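Local coordinates for protein HTPA Reductase (Selaginella moellendorffii, PDB 5U5N) that forms a dimer and probably reduces 4-hydroxytetrahydrodipicolinate with NADH or NADPH, the last step to tetrahydrodipicolinate in lysine biosynthesis, at residues V16-A21 with V46-V51; V25-R30 with G246-V251. All coordinates share one frame; numbering follows the deposited sequence.

How the interactions relate
Both contacts use helix 15-27, interaction 1 near its start and middle and interaction 2 at its C-terminal end, with centres about 11 Å apart. Both are mainly buried and hold together through methyl groups. Interaction 1 sets the helix against the turn of hairpin 44-57 and also carries the polar hold on the NAD phosphate. Interaction 2 sets the helix end and the chain after it against helix 241-259, and its charged groups lie beyond the touching surface. The two meet where Ile48 CG2 comes within 3.8 Å of Val25 CG2, and where Val20 CG2 lies 3.8 Å from Thr247 OG1.

Interaction 1 (V16-A21 with V46-V51); sequences VGQAVA and VVIGNV. With NAD (nicotinamide-adenine-dinucleotide), chain C.
Gln18 and Ala21 bring helix 15-27 against Ile48, at the end of strand 44-48; this is the first helix of a Rossmann-type dinucleotide-binding domain, following strand 7-10. At the cofactor end, Val16 N donates a nearly straight bond to NAD O2N (2.8 Å, 163° at the hydrogen), with Lys15 N and Asp11 gripping the same NAD. The helix start thus faces the pyrophosphate, and its dipole would probably help to hold the negative charge. Val16 has CG1 anti to its own amide (chi1 178°), which leaves CG2 beside that amide, 3.6 Å from C6N of the NAD nicotinamide ring. Gly17 N, next to the bonded Val16 N, lies 3.9 Å from NAD O2N. Next along the helix, Gln18 gives just the flank of its chain, CG lying a loose 4.5 Å from Ile48 CD1 while the amide turns away from that methyl. Ala21 bears the main load. Its backbone C is 3.5 Å from Ile48 CG2, so this methyl packs on peptide as well as side chain. Ile48 also opens a type II' turn to Val51, with Gly49 at the positive phi that favours glycine; the turn links strands 44-48 and 51-57. Ile48 also packs on Glu22, Val25 and Val53; the closest side-chain approach between the two segments is Ala21 CB to Ile48 CG2, 3.6 Å.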
ATOM      1  N   VAL A  16     -12.952 -25.772  -4.480  1.00 34.32           N
ATOM      2  CA  VAL A  16     -12.904 -24.388  -4.975  1.00 33.54           C
ATOM      3  C   VAL A  16     -13.911 -24.181  -6.086  1.00 31.08           C
ATOM      4  O   VAL A  16     -14.547 -23.122  -6.157  1.00 30.00           O
ATOM      5  CB  VAL A  16     -11.484 -23.993  -5.480  1.00 34.66           C
ATOM      6  CG1 VAL A  16     -11.448 -22.569  -6.037  1.00 34.48           C
ATOM      7  CG2 VAL A  16     -10.474 -24.094  -4.335  1.00 37.43           C
ATOM      8  N   GLY A  17     -14.011 -25.170  -6.980  1.00 29.73           N
ATOM      9  CA  GLY A  17     -15.017 -25.183  -8.038  1.00 28.30           C
ATOM     10  C   GLY A  17     -16.439 -25.017  -7.525  1.00 27.88           C
ATOM     11  O   GLY A  17     -17.149 -24.160  -8.022  1.00 27.01           O
ATOM     12  N   GLN A  18     -16.821 -25.768  -6.490  1.00 29.02           N
ATOM     13  CA  GLN A  18     -18.124 -25.574  -5.796  1.00 29.89           C
ATOM     14  C   GLN A  18     -18.290 -24.143  -5.230  1.00 30.67           C
ATOM     15  O   GLN A  18     -19.323 -23.511  -5.433  1.00 30.27           O
ATOM     16  CB  GLN A  18     -18.258 -26.567  -4.642  1.00 31.66           C
ATOM     17  CG  GLN A  18     -19.501 -26.403  -3.775  1.00 33.35           C
ATOM     18  CD  GLN A  18     -19.822 -27.618  -2.944  1.00 35.30           C
ATOM     19  OE1 GLN A  18     -19.769 -28.742  -3.431  1.00 34.88           O
ATOM     20  NE2 GLN A  18     -20.163 -27.395  -1.662  1.00 37.85           N
ATOM     21  N   ALA A  19     -17.279 -23.661  -4.498  1.00 31.48           N
ATOM     22  CA  ALA A  19     -17.303 -22.300  -3.948  1.00 32.42           C
ATOM     23  C   ALA A  19     -17.492 -21.261  -5.058  1.00 31.20           C
ATOM     24  O   ALA A  19     -18.333 -20.394  -4.916  1.00 31.74           O
ATOM     25  CB  ALA A  19     -16.062 -22.030  -3.127  1.00 34.00           C
ATOM     26  N   VAL A  20     -16.793 -21.409  -6.191  1.00 30.11           N
ATOM     27  CA  VAL A  20     -16.942 -20.479  -7.313  1.00 29.21           C
ATOM     28  C   VAL A  20     -18.365 -20.484  -7.877  1.00 28.42           C
ATOM     29  O   VAL A  20     -18.934 -19.419  -8.202  1.00 27.93           O
ATOM     30  CB  VAL A  20     -15.946 -20.786  -8.451  1.00 28.62           C
ATOM     31  CG1 VAL A  20     -16.275 -20.028  -9.751  1.00 27.82           C
ATOM     32  CG2 VAL A  20     -14.530 -20.447  -8.005  1.00 30.03           C
ATOM     33  N   ALA A  21     -18.918 -21.683  -8.017  1.00 27.69           N
ATOM     34  CA  ALA A  21     -20.253 -21.819  -8.598  1.00 27.69           C
ATOM     35  C   ALA A  21     -21.310 -21.195  -7.687  1.00 29.01           C
ATOM     36  O   ALA A  21     -22.214 -20.527  -8.141  1.00 28.84           O
ATOM     37  CB  ALA A  21     -20.579 -23.291  -8.874  1.00 27.24           C
ATOM     38  N   VAL A  46     -25.821 -32.321  -8.944  1.00 38.67           N
ATOM     39  CA  VAL A  46     -25.575 -31.549  -7.712  1.00 38.25           C
ATOM     40  C   VAL A  46     -26.430 -30.289  -7.705  1.00 38.63           C
ATOM     41  O   VAL A  46     -26.774 -29.762  -8.769  1.00 38.03           O
ATOM     42  CB  VAL A  46     -24.088 -31.184  -7.532  1.00 36.70           C
ATOM     43  CG1 VAL A  46     -23.220 -32.430  -7.484  1.00 37.13           C
ATOM     44  CG2 VAL A  46     -23.566 -30.267  -8.618  1.00 35.20           C
ATOM     45  N   VAL A  47     -26.760 -29.794  -6.509  1.00 39.78           N
ATOM     46  CA  VAL A  47     -27.495 -28.535  -6.371  1.00 40.85           C
ATOM     47  C   VAL A  47     -26.526 -27.410  -5.991  1.00 39.80           C
ATOM     48  O   VAL A  47     -25.877 -27.496  -4.972  1.00 39.97           O
ATOM     49  CB  VAL A  47     -28.616 -28.626  -5.314  1.00 43.76           C
ATOM     50  CG1 VAL A  47     -29.576 -27.454  -5.494  1.00 45.54           C
ATOM     51  CG2 VAL A  47     -29.373 -29.948  -5.422  1.00 45.34           C
ATOM     52  N   ILE A  48     -26.420 -26.389  -6.838  1.00 39.23           N
ATOM     53  CA  ILE A  48     -25.638 -25.160  -6.553  1.00 39.17           C
ATOM     54  C   ILE A  48     -26.638 -24.022  -6.406  1.00 41.36           C
ATOM     55  O   ILE A  48     -27.213 -23.570  -7.384  1.00 41.39           O
ATOM     56  CB  ILE A  48     -24.626 -24.812  -7.675  1.00 37.27           C
ATOM     57  CG1 ILE A  48     -23.598 -25.938  -7.901  1.00 36.00           C
ATOM     58  CG2 ILE A  48     -23.875 -23.488  -7.398  1.00 37.77           C
ATOM     59  CD1 ILE A  48     -22.937 -26.443  -6.635  1.00 36.87           C
ATOM     60  N   GLY A  49     -26.846 -23.558  -5.177  1.00 43.61           N
ATOM     61  CA  GLY A  49     -27.943 -22.633  -4.895  1.00 46.83           C
ATOM     62  C   GLY A  49     -29.250 -23.365  -5.138  1.00 48.20           C
ATOM     63  O   GLY A  49     -29.480 -24.415  -4.536  1.00 49.09           O
ATOM     64  N   ASN A  50     -30.065 -22.841  -6.047  1.00 49.13           N
ATOM     65  CA  ASN A  50     -31.281 -23.530  -6.527  1.00 50.83           C
ATOM     66  C   ASN A  50     -31.124 -23.992  -7.973  1.00 48.58           C
ATOM     67  O   ASN A  50     -32.121 -24.167  -8.691  1.00 50.42           O
ATOM     68  CB  ASN A  50     -32.514 -22.630  -6.404  1.00 54.97           C
ATOM     69  CG  ASN A  50     -33.130 -22.671  -5.019  1.00 58.60           C
ATOM     70  OD1 ASN A  50     -33.088 -23.695  -4.322  1.00 58.82           O
ATOM     71  ND2 ASN A  50     -33.736 -21.549  -4.614  1.00 62.26           N
ATOM     72  N   VAL A  51     -29.885 -24.217  -8.403  1.00 45.01           N
ATOM     73  CA  VAL A  51     -29.590 -24.667  -9.771  1.00 43.30           C
ATOM     74  C   VAL A  51     -29.045 -26.088  -9.706  1.00 42.01           C
ATOM     75  O   VAL A  51     -28.087 -26.368  -9.000  1.00 40.62           O
ATOM     76  CB  VAL A  51     -28.577 -23.744 -10.478  1.00 41.13           C
ATOM     77  CG1 VAL A  51     -28.221 -24.258 -11.878  1.00 39.62           C
ATOM     78  CG2 VAL A  51     -29.116 -22.316 -10.510  1.00 42.77           C
TER
HETATM   79  PA  NAD C 301     -10.295 -30.603  -5.405  1.00 44.60           P
HETATM   80  O1A NAD C 301      -9.370 -31.805  -5.327  1.00 44.77           O
HETATM   81  O2A NAD C 301     -11.276 -30.285  -4.294  1.00 40.86           O
HETATM   82  O5B NAD C 301     -11.147 -30.654  -6.750  1.00 41.02           O
HETATM   83  C5B NAD C 301     -10.556 -30.697  -8.034  1.00 41.15           C
HETATM   84  C4B NAD C 301     -11.553 -31.426  -8.926  1.00 41.15           C
HETATM   85  O4B NAD C 301     -11.122 -31.445 -10.286  1.00 42.11           O
HETATM   86  C3B NAD C 301     -11.785 -32.877  -8.504  1.00 40.79           C
HETATM   87  O3B NAD C 301     -13.101 -32.998  -7.933  1.00 40.57           O
HETATM   88  C2B NAD C 301     -11.553 -33.701  -9.780  1.00 42.59           C
HETATM   89  O2B NAD C 301     -12.476 -34.808  -9.899  1.00 41.54           O
HETATM   90  C1B NAD C 301     -11.641 -32.635 -10.890  1.00 41.91           C
HETATM   91  N9A NAD C 301     -10.939 -32.891 -12.178  1.00 41.78           N
HETATM   92  C8A NAD C 301      -9.745 -33.494 -12.356  1.00 40.14           C
HETATM   93  N7A NAD C 301      -9.426 -33.542 -13.670  1.00 40.53           N
HETATM   94  C5A NAD C 301     -10.418 -32.951 -14.359  1.00 40.96           C
HETATM   95  C6A NAD C 301     -10.716 -32.679 -15.782  1.00 42.27           C
HETATM   96  N6A NAD C 301      -9.853 -33.046 -16.753  1.00 44.12           N
HETATM   97  N1A NAD C 301     -11.866 -32.041 -16.093  1.00 42.63           N
HETATM   98  C2A NAD C 301     -12.751 -31.668 -15.143  1.00 43.29           C
HETATM   99  N3A NAD C 301     -12.546 -31.897 -13.824  1.00 43.22           N
HETATM  100  C4A NAD C 301     -11.416 -32.519 -13.375  1.00 40.80           C
HETATM  101  O3  NAD C 301      -9.351 -29.329  -5.721  1.00 47.65           O
HETATM  102  PN  NAD C 301      -9.645 -27.828  -5.182  1.00 43.41           P
HETATM  103  O1N NAD C 301      -9.446 -27.888  -3.684  1.00 40.05           O
HETATM  104  O2N NAD C 301     -10.963 -27.336  -5.750  1.00 44.19           O
HETATM  105  O5D NAD C 301      -8.468 -27.042  -5.956  1.00 44.61           O
HETATM  106  C5D NAD C 301      -8.434 -27.068  -7.379  1.00 45.44           C
HETATM  107  C4D NAD C 301      -7.217 -26.359  -7.959  1.00 47.89           C
HETATM  108  O4D NAD C 301      -7.369 -24.946  -7.781  1.00 49.38           O
HETATM  109  C3D NAD C 301      -5.886 -26.754  -7.301  1.00 49.06           C
HETATM  110  O3D NAD C 301      -4.842 -26.902  -8.280  1.00 47.66           O
HETATM  111  C2D NAD C 301      -5.584 -25.591  -6.376  1.00 49.16           C
HETATM  112  O2D NAD C 301      -4.187 -25.356  -6.189  1.00 49.61           O
HETATM  113  C1D NAD C 301      -6.201 -24.423  -7.132  1.00 50.51           C
HETATM  114  N1N NAD C 301      -6.496 -23.219  -6.326  1.00 51.16           N
HETATM  115  C2N NAD C 301      -6.163 -22.041  -6.884  1.00 51.56           C
HETATM  116  C3N NAD C 301      -6.395 -20.826  -6.245  1.00 53.06           C
HETATM  117  C7N NAD C 301      -5.991 -19.519  -6.901  1.00 55.99           C
HETATM  118  O7N NAD C 301      -5.743 -18.562  -6.185  1.00 55.17           O
HETATM  119  N7N NAD C 301      -5.885 -19.391  -8.234  1.00 53.89           N
HETATM  120  C4N NAD C 301      -6.990 -20.860  -4.982  1.00 51.30           C
HETATM  121  C5N NAD C 301      -7.331 -22.082  -4.407  1.00 51.09           C
HETATM  122  C6N NAD C 301      -7.073 -23.262  -5.103  1.00 49.72           C

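Interaction 2 (V25-R30 with G246-V251); sequences VAAGLR and GTVDAV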
ATOM      1  N   VAL A  25     -23.626 -17.943  -8.585  1.00 31.09           N
ATOM      2  CA  VAL A  25     -25.102 -18.029  -8.484  1.00 32.97           C
ATOM      3  C   VAL A  25     -25.643 -16.896  -7.587  1.00 35.16           C
ATOM      4  O   VAL A  25     -26.519 -16.170  -7.991  1.00 36.18           O
ATOM      5  CB  VAL A  25     -25.543 -19.430  -7.975  1.00 33.69           C
ATOM      6  CG1 VAL A  25     -26.936 -19.444  -7.419  1.00 36.51           C
ATOM      7  CG2 VAL A  25     -25.443 -20.434  -9.106  1.00 32.51           C
ATOM      8  N   ALA A  26     -25.092 -16.763  -6.388  1.00 36.12           N
ATOM      9  CA  ALA A  26     -25.459 -15.718  -5.435  1.00 38.82           C
ATOM     10  C   ALA A  26     -25.251 -14.289  -5.962  1.00 39.08           C
ATOM     11  O   ALA A  26     -26.047 -13.427  -5.686  1.00 41.19           O
ATOM     12  CB  ALA A  26     -24.693 -15.909  -4.137  1.00 39.71           C
ATOM     13  N   ALA A  27     -24.197 -14.079  -6.736  1.00 37.35           N
ATOM     14  CA  ALA A  27     -23.923 -12.797  -7.409  1.00 37.90           C
ATOM     15  C   ALA A  27     -24.860 -12.476  -8.567  1.00 38.13           C
ATOM     16  O   ALA A  27     -24.894 -11.340  -9.021  1.00 38.96           O
ATOM     17  CB  ALA A  27     -22.486 -12.802  -7.940  1.00 36.36           C
ATOM     18  N   GLY A  28     -25.581 -13.470  -9.088  1.00 37.78           N
ATOM     19  CA  GLY A  28     -26.476 -13.274 -10.227  1.00 38.55           C
ATOM     20  C   GLY A  28     -25.872 -13.557 -11.594  1.00 37.14           C
ATOM     21  O   GLY A  28     -26.406 -13.120 -12.606  1.00 37.82           O
ATOM     22  N   LEU A  29     -24.758 -14.274 -11.653  1.00 35.86           N
ATOM     23  CA  LEU A  29     -24.343 -14.848 -12.923  1.00 35.34           C
ATOM     24  C   LEU A  29     -25.193 -16.055 -13.221  1.00 35.08           C
ATOM     25  O   LEU A  29     -25.654 -16.711 -12.333  1.00 35.99           O
ATOM     26  CB  LEU A  29     -22.879 -15.263 -12.898  1.00 34.62           C
ATOM     27  CG  LEU A  29     -21.958 -14.065 -12.960  1.00 35.54           C
ATOM     28  CD1 LEU A  29     -20.520 -14.552 -12.878  1.00 35.03           C
ATOM     29  CD2 LEU A  29     -22.185 -13.298 -14.266  1.00 36.26           C
ATOM     30  N   ARG A  30     -25.398 -16.310 -14.499  1.00 35.00           N
ATOM     31  CA  ARG A  30     -26.049 -17.516 -14.972  1.00 35.05           C
ATOM     32  C   ARG A  30     -25.059 -18.720 -15.025  1.00 32.94           C
ATOM     33  O   ARG A  30     -24.093 -18.711 -15.778  1.00 32.20           O
ATOM     34  CB  ARG A  30     -26.581 -17.242 -16.351  1.00 36.96           C
ATOM     35  CG  ARG A  30     -27.422 -18.362 -16.865  1.00 38.27           C
ATOM     36  CD  ARG A  30     -28.032 -17.868 -18.118  1.00 40.76           C
ATOM     37  NE  ARG A  30     -29.230 -18.613 -18.428  1.00 43.47           N
ATOM     38  CZ  ARG A  30     -29.916 -18.419 -19.526  1.00 45.80           C
ATOM     39  NH1 ARG A  30     -29.527 -17.499 -20.418  1.00 46.26           N
ATOM     40  NH2 ARG A  30     -31.002 -19.131 -19.721  1.00 48.37           N
ATOM     41  N   GLY A 246     -13.038 -13.300  -6.497  1.00 28.91           N
ATOM     42  CA  GLY A 246     -12.168 -12.844  -7.572  1.00 28.11           C
ATOM     43  C   GLY A 246     -12.455 -13.521  -8.898  1.00 27.72           C
ATOM     44  O   GLY A 246     -12.414 -12.880  -9.944  1.00 27.28           O
ATOM     45  N   THR A 247     -12.760 -14.809  -8.874  1.00 28.02           N
ATOM     46  CA  THR A 247     -13.194 -15.514 -10.088  1.00 28.02           C
ATOM     47  C   THR A 247     -14.461 -14.870 -10.733  1.00 28.05           C
ATOM     48  O   THR A 247     -14.525 -14.688 -11.952  1.00 27.82           O
ATOM     49  CB  THR A 247     -13.418 -17.030  -9.842  1.00 28.68           C
ATOM     50  OG1 THR A 247     -12.307 -17.595  -9.136  1.00 28.81           O
ATOM     51  CG2 THR A 247     -13.561 -17.704 -11.162  1.00 28.85           C
ATOM     52  N   VAL A 248     -15.447 -14.504  -9.928  1.00 28.56           N
ATOM     53  CA  VAL A 248     -16.620 -13.805 -10.465  1.00 29.17           C
ATOM     54  C   VAL A 248     -16.219 -12.505 -11.201  1.00 28.93           C
ATOM     55  O   VAL A 248     -16.636 -12.225 -12.310  1.00 29.04           O
ATOM     56  CB  VAL A 248     -17.649 -13.488  -9.358  1.00 30.14           C
ATOM     57  CG1 VAL A 248     -18.751 -12.557  -9.864  1.00 30.77           C
ATOM     58  CG2 VAL A 248     -18.276 -14.768  -8.826  1.00 31.03           C
ATOM     59  N   ASP A 249     -15.360 -11.718 -10.563  1.00 28.78           N
ATOM     60  CA  ASP A 249     -14.853 -10.475 -11.166  1.00 28.81           C
ATOM     61  C   ASP A 249     -14.076 -10.731 -12.447  1.00 28.11           C
ATOM     62  O   ASP A 249     -14.210  -9.987 -13.412  1.00 28.19           O
ATOM     63  CB  ASP A 249     -13.966  -9.733 -10.191  1.00 28.98           C
ATOM     64  CG  ASP A 249     -14.693  -9.386  -8.889  1.00 29.94           C
ATOM     65  OD1 ASP A 249     -15.949  -9.180  -8.901  1.00 30.78           O
ATOM     66  OD2 ASP A 249     -13.974  -9.305  -7.846  1.00 30.45           O
ATOM     67  N   ALA A 250     -13.271 -11.788 -12.450  1.00 27.52           N
ATOM     68  CA  ALA A 250     -12.514 -12.135 -13.639  1.00 27.50           C
ATOM     69  C   ALA A 250     -13.496 -12.442 -14.782  1.00 27.88           C
ATOM     70  O   ALA A 250     -13.296 -12.008 -15.906  1.00 28.24           O
ATOM     71  CB  ALA A 250     -11.568 -13.323 -13.361  1.00 27.34           C
ATOM     72  N   VAL A 251     -14.574 -13.154 -14.482  1.00 28.08           N
ATOM     73  CA  VAL A 251     -15.548 -13.564 -15.521  1.00 28.60           C
ATOM     74  C   VAL A 251     -16.262 -12.319 -16.057  1.00 29.04           C
ATOM     75  O   VAL A 251     -16.501 -12.208 -17.250  1.00 29.35           O
ATOM     76  CB  VAL A 251     -16.564 -14.575 -14.968  1.00 28.94           C
ATOM     77  CG1 VAL A 251     -17.852 -14.623 -15.800  1.00 29.75           C
ATOM     78  CG2 VAL A 251     -15.943 -15.954 -14.895  1.00 28.91           C
TER
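Leu29 reaches across from the chain just after helix 15-27 to Val248 and Val251 of helix 241-259. From CB the side chain heads for the helix without yet touching it, and CG stops 4.7 Å from Val248 CG1. The final bond is extended, with CD1 anti to CA (chi2 178°), and this carries that methyl out between two valines one turn apart on the same helix. CD1 is 4.0 Å from Val248 CG1 and equally 4.0 Å from Val251 CG1, two methyls that flank it at roughly 105°. Leu29 also packs on Ala4. Val248 CG1 has a second neighbour, Ala27 CB at 4.2 Å, so one valine methyl touches both Ala27 in the last turn and Leu29 after the glycine. Between those two, Gly28 ends the helix in a Schellman motif. Its N is bonded to Val25 O at 3.1 Å, and its positive phi (93°) turns the chain so that Leu29 faces helix 241-259. All the touching atoms are hydrocarbon, at ordinary van der Waals spacing. Polar groups are met elsewhere: Asp249 forms salt bridges with Arg279 and Lys131, and Thr247 OG1 bonds to Tyr80 OH. Val251 also rests on Val78 of strand 76-79. The arrangement is that of a Rossmann-type domain completed from both ends of the sequence, a late helix packing beside the first helix over the parallel sheet.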